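Local coordinates for mitochondrial dynamics protein MID49 (Mus musculus, PDB 4WOY), which recruits the fission mediator Drp1 (DNM1L) to the mitochondrial surface and regulates its GTPase activity, the chain here being the predicted cytoplasmic, nucleotidyltransferase-like part, at residues W205-Y210 against H295-V300; L57-Q62 against R216-D221; D116-G121 against R127-L132; P211-R216 against H252-V257. The protein carries 1 engineered substitution. All coordinates share one frame; numbering follows the deposited sequence.

Interaction 1: W205-Y210 against H295-V300; sequences WLQDLY and HFNPSV
Asn297 ND2 donates a hydrogen bond to Gln207 OE1, 2.8 Å away, and this amide pair helps join two parts of a nucleotidyltransferase-like fold: strand 205-208 of the mixed sheet, and a type I beta turn from Asn297 to Val300 in the mostly helical C-terminal part. The two amide planes stand almost perpendicular, 88° apart. The bond is bent, with an N-H...O angle of 139°, and the donor is tilted out of the carbonyl plane. Gln207 reaches across by stretching out, its CG anti to the backbone N (chi1 178°) and the rest of the chain extended.

Next to the amides, one methyl makes the apolar contact: Leu209 CD1 lies 3.8 Å from Phe296 CB and equally far from Asn297 CB. The Phe296 ring itself runs on to helix 210-224, where it rests on Val212, Glu213 and Arg216, while His295 ND1 sits over the centre of one of its faces.

Further out, Asn297 ND2 has a second, weak acceptor in Pro95 O, and Asn297 OD1 receives Ser299 OG at 3.0 Å, so both ends of this amide are engaged. Where the strand ends, Asp208, in a salt bridge with Arg70, also caps the turn into the next helix: Tyr210 N meets Asp208 OD1 at 3.2 Å from above the carboxylate plane.

Interaction 2: L57-Q62 against R216-D221; sequences LYDGLQ and RLRALD
Arg218 reaches from its helix to Asp59 with a single nitrogen, and it touches carbon rather than oxygen: Arg218 NH2 lies 3.4 Å from Asp59 CB. The aliphatic chain first runs straight, with CG anti to the backbone N (chi1 172°), and then bends at chi3 (-51°), which swings the guanidinium round so that one edge is turned to the loop. Asp59 CB and the backbone N of Gly60 lie at that edge, near the plane; Gly60 N is 3.9 Å from Arg218 NH2. Taken as whole side chains, Asp59 and Arg218 cross at about a right angle, and NH2 is the one atom of the arginine that comes close to the aspartate.

The carboxylate is set differently. Asp59 places its CG beside its own backbone N, and its plane is inclined 62° to the guanidinium. Asp59 OD1 is 4.0 Å from Arg218 NH2, too far for a salt bridge, although the opposite charges probably still attract. The stronger polar partner of Asp59 lies elsewhere: its OD2 is hydrogen-bonded to Tyr210 OH, at the start of the same helix that carries Arg218.

In the nucleotidyltransferase-like fold, 57-62 belongs to the connection between strands 52-54 and 69-74, and here it faces one side of helix 210-224. Gly60 has a positive phi where the chain turns and is poorly ordered; the contact lies at the surface.

Along the helix, Arg218 also lies against Arg229 of helix 228-241. Asp221, one turn on, is paired with both Arg228 and Arg229.

Interaction 3: D116-G121 against R127-L132; sequences DRFLVG and RVLLEL
The Phe118 ring is covered on both faces. Over one, Leu129 CD2 stands 3.7 Å from the centroid of the Phe118 ring and only 4° off the ring normal, a well-centred CH-pi contact; over the opposite face lies Arg117 CG, from the residue just before. At the edge, near the ring plane, Val128 CG1 comes to 3.8 Å from Phe118 CD1. Leu132 CD2 approaches the far end obliquely, 3.7 Å from Phe118 CZ.

Arg117 can fold over the ring because its CG sits between the backbone N and the carbonyl carbon (chi1 68°). A bend at chi3 then carries its guanidinium past the end of the ring, with Phe118 CZ against one face of it, offset toward the rim, and Arg117 NH2 3.7 Å from Leu132 CD1. A second guanidinium closes the other end of the contact. Arg127 has Val128 CG2 over one face, offset toward the rim, and Val120 CG2 lies 3.7 Å from Arg127 NH2. That nitrogen is hydrogen-bonded to Asn203 OD1, while Arg127 NH1 forms a salt bridge with Glu131 OE2 one helical turn on. Between these ends the two valines touch by one methyl each, Val120 CG2 and Val128 CG2, 3.7 Å apart.

The chain leading into a short beta hairpin, and the hairpin's first strand, fold back onto the helix that follows. Strands 119-120 and 123-124 pair antiparallel, and the chain enters helix 126-139 directly afterwards. Leu124 of the second strand touches both Phe118 and Leu129. Leu119, directed away from the helix, packs on Trp82 of strand 82-86, while Asp116 bridges to Arg102 of strand 97-102.

Interaction 4: P211-R216 against H252-V257; sequences PVETAR and HLTQVV
Glu213 turns its CG away from its own carbonyl carbon (chi1 -64°) and then runs extended toward helix 250-261, while Gln255 starts out pointing away and folds back through a bend at chi2 (23°). The two polar ends thus meet between the two helices. Gln255 NE2 gives a weak hydrogen bond to Glu213 OE2, 3.3 Å long but fairly straight at 155°. A water bridges the same pair: it donates to Glu213 OE2 at 2.6 Å and to Gln255 OE1 at 2.5 Å, both short distances, so both ends of the amide are tied, directly or through water, to one carboxylate oxygen. Two donors on OE2 would be expected to favour the charged form of this buried acid.

Thr254 supplies the apolar side. The threonine crosses the glutamate chain at about a right angle, its methyl resting against it, with Thr254 CG2 3.6 Å from Glu213 CD and 3.8 Å from Glu213 CB, while Thr254 OG1 is turned back to bond Trp250 O within its own helix. Gln255 OE1 has a further donor in His295 N, which helps hold the amide in its folded-back position and ties this site to the segment after strand 293-294.

Here the helix following strand 205-208 of the nucleotidyltransferase-like sheet meets a helix of the Mab-21-type helical part. Helix 228-241 lies alongside, touching Thr254 and Leu253 through Leu232 and Val257 through Leu235. Helix 272-288 covers another side of helix 250-261, where Val256 packs on Ala279, Phe282 and Leu283.

In the fold
Helix 210-224 links three of the contacts. The 205-210 segment of interaction 1 runs into its first residue, and interactions 4 and 2 follow along it, sharing Arg216; interaction 4 lies about 10 Å, centre to centre, from each of the other two. Interactions 1 and 4 are joined directly, His295 N lying 3.0 Å from Gln255 OE1, while Leu217 CD2 of interaction 2 comes within 3.9 Å of Val257 CG1 of interaction 4. Interaction 3 stands apart, about 35 Å from interaction 2 between centres and on the opposite side of the chain's centre. It touches interaction 1, where Trp205 CZ2 is 3.7 Å from Leu129 CD1.

Interaction 1: W205-Y210 against H295-V300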
# COMPACT_ATOMS: atom_id res chain seq x y z
N TRP A 205 3.72 -12.13 8.64
CA TRP A 205 3.93 -11.05 7.67
C TRP A 205 2.61 -10.72 6.96
O TRP A 205 1.72 -11.56 6.89
CB TRP A 205 4.99 -11.47 6.64
CG TRP A 205 6.30 -11.62 7.29
CD1 TRP A 205 6.65 -12.53 8.25
CD2 TRP A 205 7.45 -10.81 7.08
NE1 TRP A 205 7.94 -12.33 8.66
CE2 TRP A 205 8.46 -11.29 7.95
CE3 TRP A 205 7.73 -9.73 6.24
CZ2 TRP A 205 9.72 -10.72 8.00
CZ3 TRP A 205 8.98 -9.17 6.29
CH2 TRP A 205 9.96 -9.66 7.16
N LEU A 206 2.49 -9.50 6.45
CA LEU A 206 1.27 -9.12 5.76
C LEU A 206 1.48 -9.24 4.23
O LEU A 206 2.49 -8.80 3.67
CB LEU A 206 0.89 -7.70 6.15
CG LEU A 206 -0.43 -7.15 5.65
CD1 LEU A 206 -1.54 -7.78 6.47
CD2 LEU A 206 -0.43 -5.66 5.81
N GLN A 207 0.53 -9.85 3.55
CA GLN A 207 0.64 -9.97 2.11
C GLN A 207 0.42 -8.61 1.47
O GLN A 207 -0.54 -7.90 1.79
CB GLN A 207 -0.37 -10.95 1.54
CG GLN A 207 -0.29 -11.06 0.03
CD GLN A 207 -1.36 -11.97 -0.54
OE1 GLN A 207 -2.56 -11.77 -0.32
NE2 GLN A 207 -0.93 -13.00 -1.26
N ASP A 208 1.29 -8.27 0.54
CA ASP A 208 1.14 -7.04 -0.21
C ASP A 208 0.95 -7.35 -1.69
O ASP A 208 1.89 -7.78 -2.35
CB ASP A 208 2.37 -6.17 -0.01
CG ASP A 208 2.34 -4.93 -0.89
OD1 ASP A 208 1.24 -4.36 -1.04
OD2 ASP A 208 3.39 -4.55 -1.45
N LEU A 209 -0.27 -7.14 -2.18
CA LEU A 209 -0.58 -7.39 -3.58
C LEU A 209 -0.42 -6.15 -4.47
O LEU A 209 -0.67 -6.21 -5.68
CB LEU A 209 -2.00 -7.94 -3.74
CG LEU A 209 -2.20 -9.33 -3.11
CD1 LEU A 209 -3.64 -9.86 -3.27
CD2 LEU A 209 -1.17 -10.33 -3.66
N TYR A 210 0.01 -5.04 -3.87
CA TYR A 210 0.07 -3.78 -4.60
C TYR A 210 0.90 -3.87 -5.93
O TYR A 210 0.41 -3.45 -6.97
CB TYR A 210 0.61 -2.66 -3.69
CG TYR A 210 0.88 -1.37 -4.44
CD1 TYR A 210 -0.12 -0.41 -4.59
CD2 TYR A 210 2.13 -1.13 -5.02
CE1 TYR A 210 0.10 0.76 -5.29
CE2 TYR A 210 2.36 0.03 -5.71
CZ TYR A 210 1.35 0.98 -5.84
OH TYR A 210 1.60 2.12 -6.55
N HIS A 295 -8.91 -9.48 -5.71
CA HIS A 295 -8.83 -10.08 -7.03
C HIS A 295 -7.77 -11.19 -7.11
O HIS A 295 -8.01 -12.25 -7.69
CB HIS A 295 -8.54 -9.01 -8.08
CG HIS A 295 -8.71 -9.49 -9.48
ND1 HIS A 295 -7.65 -9.92 -10.26
CD2 HIS A 295 -9.82 -9.65 -10.25
CE1 HIS A 295 -8.10 -10.29 -11.45
NE2 HIS A 295 -9.42 -10.14 -11.46
N PHE A 296 -6.62 -10.95 -6.50
CA PHE A 296 -5.51 -11.89 -6.57
C PHE A 296 -5.38 -12.70 -5.29
O PHE A 296 -4.40 -13.40 -5.10
CB PHE A 296 -4.20 -11.14 -6.82
CG PHE A 296 -4.10 -10.54 -8.20
CD1 PHE A 296 -3.79 -11.35 -9.29
CD2 PHE A 296 -4.27 -9.17 -8.40
CE1 PHE A 296 -3.68 -10.82 -10.55
CE2 PHE A 296 -4.15 -8.63 -9.66
CZ PHE A 296 -3.86 -9.46 -10.75
N ASN A 297 -6.34 -12.54 -4.39
CA ASN A 297 -6.45 -13.38 -3.20
C ASN A 297 -7.87 -13.35 -2.66
O ASN A 297 -8.15 -12.71 -1.64
CB ASN A 297 -5.48 -12.92 -2.12
CG ASN A 297 -5.43 -13.87 -0.94
OD1 ASN A 297 -6.00 -14.96 -1.00
ND2 ASN A 297 -4.76 -13.47 0.13
N PRO A 298 -8.78 -14.09 -3.33
CA PRO A 298 -10.23 -14.04 -3.10
C PRO A 298 -10.68 -14.46 -1.69
O PRO A 298 -11.79 -14.10 -1.28
CB PRO A 298 -10.77 -15.00 -4.15
CG PRO A 298 -9.76 -14.93 -5.26
CD PRO A 298 -8.44 -14.84 -4.56
N SER A 299 -9.86 -15.22 -0.98
CA SER A 299 -10.18 -15.58 0.38
C SER A 299 -10.11 -14.36 1.30
O SER A 299 -10.73 -14.36 2.36
CB SER A 299 -9.29 -16.73 0.88
OG SER A 299 -7.93 -16.45 0.72
N VAL A 300 -9.38 -13.31 0.93
CA VAL A 300 -9.45 -12.15 1.82
C VAL A 300 -10.62 -11.24 1.41
O VAL A 300 -10.77 -10.81 0.26
CB VAL A 300 -8.10 -11.33 1.92
CG1 VAL A 300 -6.95 -12.22 2.30
CG2 VAL A 300 -7.78 -10.63 0.70

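Interaction 2: L57-Q62 against R216-D221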
# COMPACT_ATOMS: atom_id res chain seq x y z
N LEU A 57 2.65 7.58 -6.06
CA LEU A 57 3.40 8.76 -6.47
C LEU A 57 4.32 8.44 -7.66
O LEU A 57 4.43 9.21 -8.60
CB LEU A 57 4.24 9.32 -5.32
CG LEU A 57 5.32 10.29 -5.80
CD1 LEU A 57 4.70 11.58 -6.34
CD2 LEU A 57 6.33 10.58 -4.69
N TYR A 58 4.96 7.27 -7.59
CA TYR A 58 5.90 6.82 -8.62
C TYR A 58 5.25 6.09 -9.78
O TYR A 58 5.76 6.14 -10.89
CB TYR A 58 6.98 5.91 -8.01
CG TYR A 58 7.97 6.64 -7.15
CD1 TYR A 58 7.68 6.94 -5.82
CD2 TYR A 58 9.18 7.07 -7.67
CE1 TYR A 58 8.59 7.64 -5.02
CE2 TYR A 58 10.09 7.78 -6.88
CZ TYR A 58 9.78 8.05 -5.56
OH TYR A 58 10.68 8.75 -4.78
N ASP A 59 4.14 5.41 -9.54
CA ASP A 59 3.59 4.53 -10.56
C ASP A 59 2.56 5.25 -11.40
O ASP A 59 1.38 5.27 -11.07
CB ASP A 59 2.98 3.30 -9.92
CG ASP A 59 4.01 2.44 -9.25
OD1 ASP A 59 5.12 2.32 -9.80
OD2 ASP A 59 3.71 1.91 -8.16
N GLY A 60 3.03 5.82 -12.49
CA GLY A 60 2.19 6.66 -13.31
C GLY A 60 1.95 7.98 -12.61
O GLY A 60 2.07 8.09 -11.39
N LEU A 61 1.58 8.98 -13.40
CA LEU A 61 1.23 10.27 -12.86
C LEU A 61 -0.28 10.45 -13.10
O LEU A 61 -0.88 9.64 -13.81
CB LEU A 61 2.10 11.37 -13.50
CG LEU A 61 3.16 11.94 -12.55
CD1 LEU A 61 4.00 10.83 -11.94
CD2 LEU A 61 4.04 12.96 -13.26
N GLN A 62 -0.92 11.45 -12.48
CA GLN A 62 -0.27 12.39 -11.56
C GLN A 62 -0.90 12.22 -10.17
O GLN A 62 -1.60 13.11 -9.68
CB GLN A 62 -0.39 13.83 -12.09
CG GLN A 62 -0.30 13.93 -13.62
CD GLN A 62 -0.33 15.35 -14.18
OE1 GLN A 62 -0.32 16.33 -13.44
NE2 GLN A 62 -0.35 15.46 -15.50
N ARG A 216 -1.00 -5.17 -13.34
CA ARG A 216 -2.16 -5.63 -14.08
C ARG A 216 -2.94 -4.44 -14.69
O ARG A 216 -3.31 -4.45 -15.86
CB ARG A 216 -3.07 -6.46 -13.16
CG ARG A 216 -4.28 -7.07 -13.85
CD ARG A 216 -3.85 -7.84 -15.09
NE ARG A 216 -4.96 -8.52 -15.75
CZ ARG A 216 -4.92 -9.00 -16.99
NH1 ARG A 216 -3.83 -8.87 -17.73
NH2 ARG A 216 -5.99 -9.61 -17.50
N LEU A 217 -3.17 -3.42 -13.87
CA LEU A 217 -3.88 -2.23 -14.30
C LEU A 217 -3.12 -1.49 -15.39
O LEU A 217 -3.72 -1.01 -16.35
CB LEU A 217 -4.13 -1.30 -13.12
CG LEU A 217 -5.23 -1.85 -12.22
CD1 LEU A 217 -5.41 -0.98 -11.00
CD2 LEU A 217 -6.53 -1.98 -13.01
N ARG A 218 -1.81 -1.39 -15.23
CA ARG A 218 -0.96 -0.80 -16.24
C ARG A 218 -1.01 -1.64 -17.51
O ARG A 218 -1.11 -1.11 -18.61
CB ARG A 218 0.48 -0.67 -15.75
CG ARG A 218 1.43 -0.22 -16.85
CD ARG A 218 2.78 0.23 -16.33
NE ARG A 218 2.66 1.22 -15.26
CZ ARG A 218 2.95 0.97 -13.98
NH1 ARG A 218 3.37 -0.23 -13.62
NH2 ARG A 218 2.81 1.94 -13.07
N ALA A 219 -0.98 -2.96 -17.35
CA ALA A 219 -1.01 -3.87 -18.50
C ALA A 219 -2.28 -3.71 -19.30
O ALA A 219 -2.25 -3.63 -20.54
CB ALA A 219 -0.87 -5.28 -18.05
N LEU A 220 -3.41 -3.65 -18.60
CA LEU A 220 -4.71 -3.50 -19.22
C LEU A 220 -4.86 -2.17 -19.95
O LEU A 220 -5.39 -2.13 -21.06
CB LEU A 220 -5.82 -3.64 -18.18
CG LEU A 220 -6.06 -5.02 -17.58
CD1 LEU A 220 -6.97 -4.93 -16.37
CD2 LEU A 220 -6.64 -5.93 -18.63
N ASP A 221 -4.42 -1.09 -19.33
CA ASP A 221 -4.59 0.24 -19.91
C ASP A 221 -3.71 0.44 -21.13
O ASP A 221 -4.07 1.15 -22.06
CB ASP A 221 -4.30 1.33 -18.88
CG ASP A 221 -5.53 1.69 -18.06
OD1 ASP A 221 -6.65 1.24 -18.40
OD2 ASP A 221 -5.36 2.43 -17.06

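Interaction 3: D116-G121 against R127-L132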
# COMPACT_ATOMS: atom_id res chain seq x y z
N ASP A 116 18.52 -14.97 12.08
CA ASP A 116 18.08 -15.88 13.16
C ASP A 116 17.75 -15.15 14.47
O ASP A 116 16.90 -15.62 15.24
CB ASP A 116 19.12 -16.97 13.45
CG ASP A 116 19.21 -18.01 12.36
OD1 ASP A 116 18.30 -18.09 11.51
OD2 ASP A 116 20.20 -18.76 12.37
N ARG A 117 18.37 -14.00 14.73
CA ARG A 117 18.08 -13.26 15.96
C ARG A 117 16.63 -12.73 16.00
O ARG A 117 16.14 -12.34 17.06
CB ARG A 117 19.05 -12.11 16.15
CG ARG A 117 18.87 -11.04 15.14
CD ARG A 117 19.74 -9.85 15.50
NE ARG A 117 19.08 -9.00 16.47
CZ ARG A 117 19.41 -7.73 16.68
NH1 ARG A 117 20.40 -7.17 15.98
NH2 ARG A 117 18.75 -7.02 17.58
N PHE A 118 15.96 -12.72 14.85
CA PHE A 118 14.56 -12.31 14.78
C PHE A 118 13.63 -13.50 14.80
O PHE A 118 12.43 -13.37 14.52
CB PHE A 118 14.33 -11.46 13.54
CG PHE A 118 15.30 -10.33 13.43
CD1 PHE A 118 15.21 -9.24 14.31
CD2 PHE A 118 16.35 -10.37 12.51
CE1 PHE A 118 16.12 -8.19 14.24
CE2 PHE A 118 17.27 -9.33 12.44
CZ PHE A 118 17.16 -8.24 13.32
N LEU A 119 14.17 -14.68 15.10
CA LEU A 119 13.33 -15.86 15.22
C LEU A 119 12.52 -15.86 16.52
O LEU A 119 13.05 -15.64 17.59
CB LEU A 119 14.19 -17.12 15.15
CG LEU A 119 14.71 -17.62 13.81
CD1 LEU A 119 15.51 -18.87 14.08
CD2 LEU A 119 13.54 -17.94 12.91
N VAL A 120 11.22 -16.07 16.38
CA VAL A 120 10.37 -16.49 17.48
C VAL A 120 9.94 -17.92 17.21
O VAL A 120 9.26 -18.17 16.22
CB VAL A 120 9.15 -15.57 17.64
CG1 VAL A 120 8.21 -16.12 18.71
CG2 VAL A 120 9.61 -14.21 18.03
N GLY A 121 10.38 -18.85 18.04
CA GLY A 121 10.30 -20.26 17.71
C GLY A 121 11.04 -20.59 16.43
O GLY A 121 12.23 -20.33 16.30
N ARG A 127 7.12 -8.96 13.89
CA ARG A 127 6.98 -8.13 15.07
C ARG A 127 8.31 -7.75 15.69
O ARG A 127 8.50 -6.61 16.08
CB ARG A 127 6.13 -8.81 16.15
CG ARG A 127 6.23 -8.15 17.53
CD ARG A 127 5.37 -8.86 18.57
NE ARG A 127 5.76 -10.27 18.73
CZ ARG A 127 6.77 -10.70 19.49
NH1 ARG A 127 7.51 -9.83 20.19
NH2 ARG A 127 7.04 -12.00 19.57
N VAL A 128 9.22 -8.71 15.79
CA VAL A 128 10.54 -8.45 16.36
C VAL A 128 11.35 -7.55 15.41
O VAL A 128 12.03 -6.61 15.84
CB VAL A 128 11.28 -9.76 16.68
CG1 VAL A 128 12.70 -9.48 17.19
CG2 VAL A 128 10.49 -10.58 17.70
N LEU A 129 11.24 -7.83 14.12
CA LEU A 129 11.84 -6.96 13.12
C LEU A 129 11.31 -5.54 13.23
O LEU A 129 12.07 -4.59 13.18
CB LEU A 129 11.56 -7.52 11.73
CG LEU A 129 12.67 -8.53 11.44
CD1 LEU A 129 12.22 -9.57 10.43
CD2 LEU A 129 13.91 -7.74 10.96
N LEU A 130 9.99 -5.42 13.41
CA LEU A 130 9.34 -4.14 13.60
C LEU A 130 9.88 -3.39 14.81
O LEU A 130 10.19 -2.20 14.70
CB LEU A 130 7.83 -4.33 13.73
CG LEU A 130 7.06 -4.38 12.43
CD1 LEU A 130 5.59 -4.62 12.73
CD2 LEU A 130 7.25 -3.09 11.63
N GLU A 131 10.04 -4.08 15.93
CA GLU A 131 10.60 -3.47 17.14
C GLU A 131 11.99 -2.86 16.88
O GLU A 131 12.30 -1.76 17.33
CB GLU A 131 10.74 -4.50 18.27
CG GLU A 131 9.47 -5.18 18.73
CD GLU A 131 9.74 -6.28 19.77
OE1 GLU A 131 10.87 -6.82 19.77
OE2 GLU A 131 8.82 -6.62 20.57
N LEU A 132 12.83 -3.59 16.14
CA LEU A 132 14.18 -3.14 15.87
C LEU A 132 14.19 -1.87 15.03
O LEU A 132 14.89 -0.93 15.34
CB LEU A 132 14.98 -4.23 15.16
CG LEU A 132 16.43 -3.81 14.85
CD1 LEU A 132 17.30 -3.96 16.08
CD2 LEU A 132 16.98 -4.56 13.67

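Interaction 4: P211-R216 against H252-V257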
# COMPACT_ATOMS: atom_id res chain seq x y z
N PRO A 211 2.12 -4.45 -5.91
CA PRO A 211 2.89 -4.52 -7.16
C PRO A 211 2.21 -5.34 -8.26
O PRO A 211 2.33 -5.02 -9.44
CB PRO A 211 4.20 -5.20 -6.74
CG PRO A 211 4.32 -4.91 -5.28
CD PRO A 211 2.90 -4.99 -4.76
N VAL A 212 1.53 -6.42 -7.88
CA VAL A 212 0.82 -7.26 -8.85
C VAL A 212 -0.37 -6.52 -9.45
O VAL A 212 -0.60 -6.58 -10.66
CB VAL A 212 0.32 -8.56 -8.19
CG1 VAL A 212 -0.44 -9.39 -9.20
CG2 VAL A 212 1.48 -9.34 -7.62
N GLU A 213 -1.12 -5.84 -8.58
CA GLU A 213 -2.31 -5.09 -8.97
C GLU A 213 -1.98 -3.94 -9.91
O GLU A 213 -2.67 -3.74 -10.91
CB GLU A 213 -3.04 -4.55 -7.73
CG GLU A 213 -3.59 -5.64 -6.83
CD GLU A 213 -4.01 -5.14 -5.45
OE1 GLU A 213 -3.51 -4.10 -4.99
OE2 GLU A 213 -4.83 -5.83 -4.81
N THR A 214 -0.95 -3.17 -9.60
CA THR A 214 -0.65 -2.03 -10.46
C THR A 214 -0.04 -2.50 -11.78
O THR A 214 -0.24 -1.85 -12.79
CB THR A 214 0.26 -0.98 -9.78
OG1 THR A 214 1.61 -1.44 -9.76
CG2 THR A 214 -0.21 -0.70 -8.35
N ALA A 215 0.68 -3.62 -11.78
CA ALA A 215 1.19 -4.16 -13.04
C ALA A 215 0.03 -4.59 -13.95
O ALA A 215 0.08 -4.38 -15.17
CB ALA A 215 2.12 -5.32 -12.81
N ARG A 216 -1.00 -5.17 -13.34
CA ARG A 216 -2.16 -5.63 -14.08
C ARG A 216 -2.94 -4.44 -14.69
O ARG A 216 -3.31 -4.45 -15.86
CB ARG A 216 -3.07 -6.46 -13.16
CG ARG A 216 -4.28 -7.07 -13.85
CD ARG A 216 -3.85 -7.84 -15.09
NE ARG A 216 -4.96 -8.52 -15.75
CZ ARG A 216 -4.92 -9.00 -16.99
NH1 ARG A 216 -3.83 -8.87 -17.73
NH2 ARG A 216 -5.99 -9.61 -17.50
N HIS A 252 -9.18 -1.33 -1.40
CA HIS A 252 -10.59 -1.64 -1.61
C HIS A 252 -11.03 -1.33 -3.02
O HIS A 252 -11.68 -2.16 -3.69
CB HIS A 252 -11.46 -0.84 -0.66
CG HIS A 252 -11.20 -1.12 0.77
ND1 HIS A 252 -10.20 -0.48 1.48
CD2 HIS A 252 -11.80 -1.96 1.64
CE1 HIS A 252 -10.19 -0.93 2.72
NE2 HIS A 252 -11.15 -1.83 2.85
N LEU A 253 -10.72 -0.10 -3.44
CA LEU A 253 -11.22 0.42 -4.71
C LEU A 253 -10.45 -0.21 -5.87
O LEU A 253 -10.96 -0.31 -6.99
CB LEU A 253 -11.13 1.96 -4.72
CG LEU A 253 -11.91 2.63 -3.57
CD1 LEU A 253 -11.41 4.04 -3.28
CD2 LEU A 253 -13.41 2.64 -3.88
N THR A 254 -9.24 -0.67 -5.59
CA THR A 254 -8.48 -1.44 -6.57
C THR A 254 -9.27 -2.67 -7.01
O THR A 254 -9.33 -3.02 -8.20
CB THR A 254 -7.14 -1.89 -6.00
OG1 THR A 254 -6.31 -0.74 -5.79
CG2 THR A 254 -6.43 -2.92 -6.92
N GLN A 255 -9.87 -3.31 -6.02
CA GLN A 255 -10.64 -4.53 -6.25
C GLN A 255 -11.81 -4.23 -7.18
O GLN A 255 -12.16 -5.04 -8.05
CB GLN A 255 -11.12 -5.09 -4.92
CG GLN A 255 -10.18 -6.06 -4.23
CD GLN A 255 -8.73 -5.92 -4.63
OE1 GLN A 255 -8.28 -6.54 -5.58
NE2 GLN A 255 -7.97 -5.15 -3.87
N VAL A 256 -12.42 -3.06 -6.97
CA VAL A 256 -13.54 -2.62 -7.78
C VAL A 256 -13.10 -2.44 -9.20
O VAL A 256 -13.79 -2.88 -10.11
CB VAL A 256 -14.13 -1.30 -7.30
CG1 VAL A 256 -15.26 -0.90 -8.23
CG2 VAL A 256 -14.65 -1.43 -5.86
N VAL A 257 -11.98 -1.76 -9.41
CA VAL A 257 -11.51 -1.48 -10.76
C VAL A 257 -10.95 -2.73 -11.46
O VAL A 257 -11.09 -2.88 -12.67
CB VAL A 257 -10.46 -0.35 -10.77
CG1 VAL A 257 -9.87 -0.16 -12.20
CG2 VAL A 257 -11.10 0.93 -10.26
O HOH W 1 -6.17 -7.91 -5.43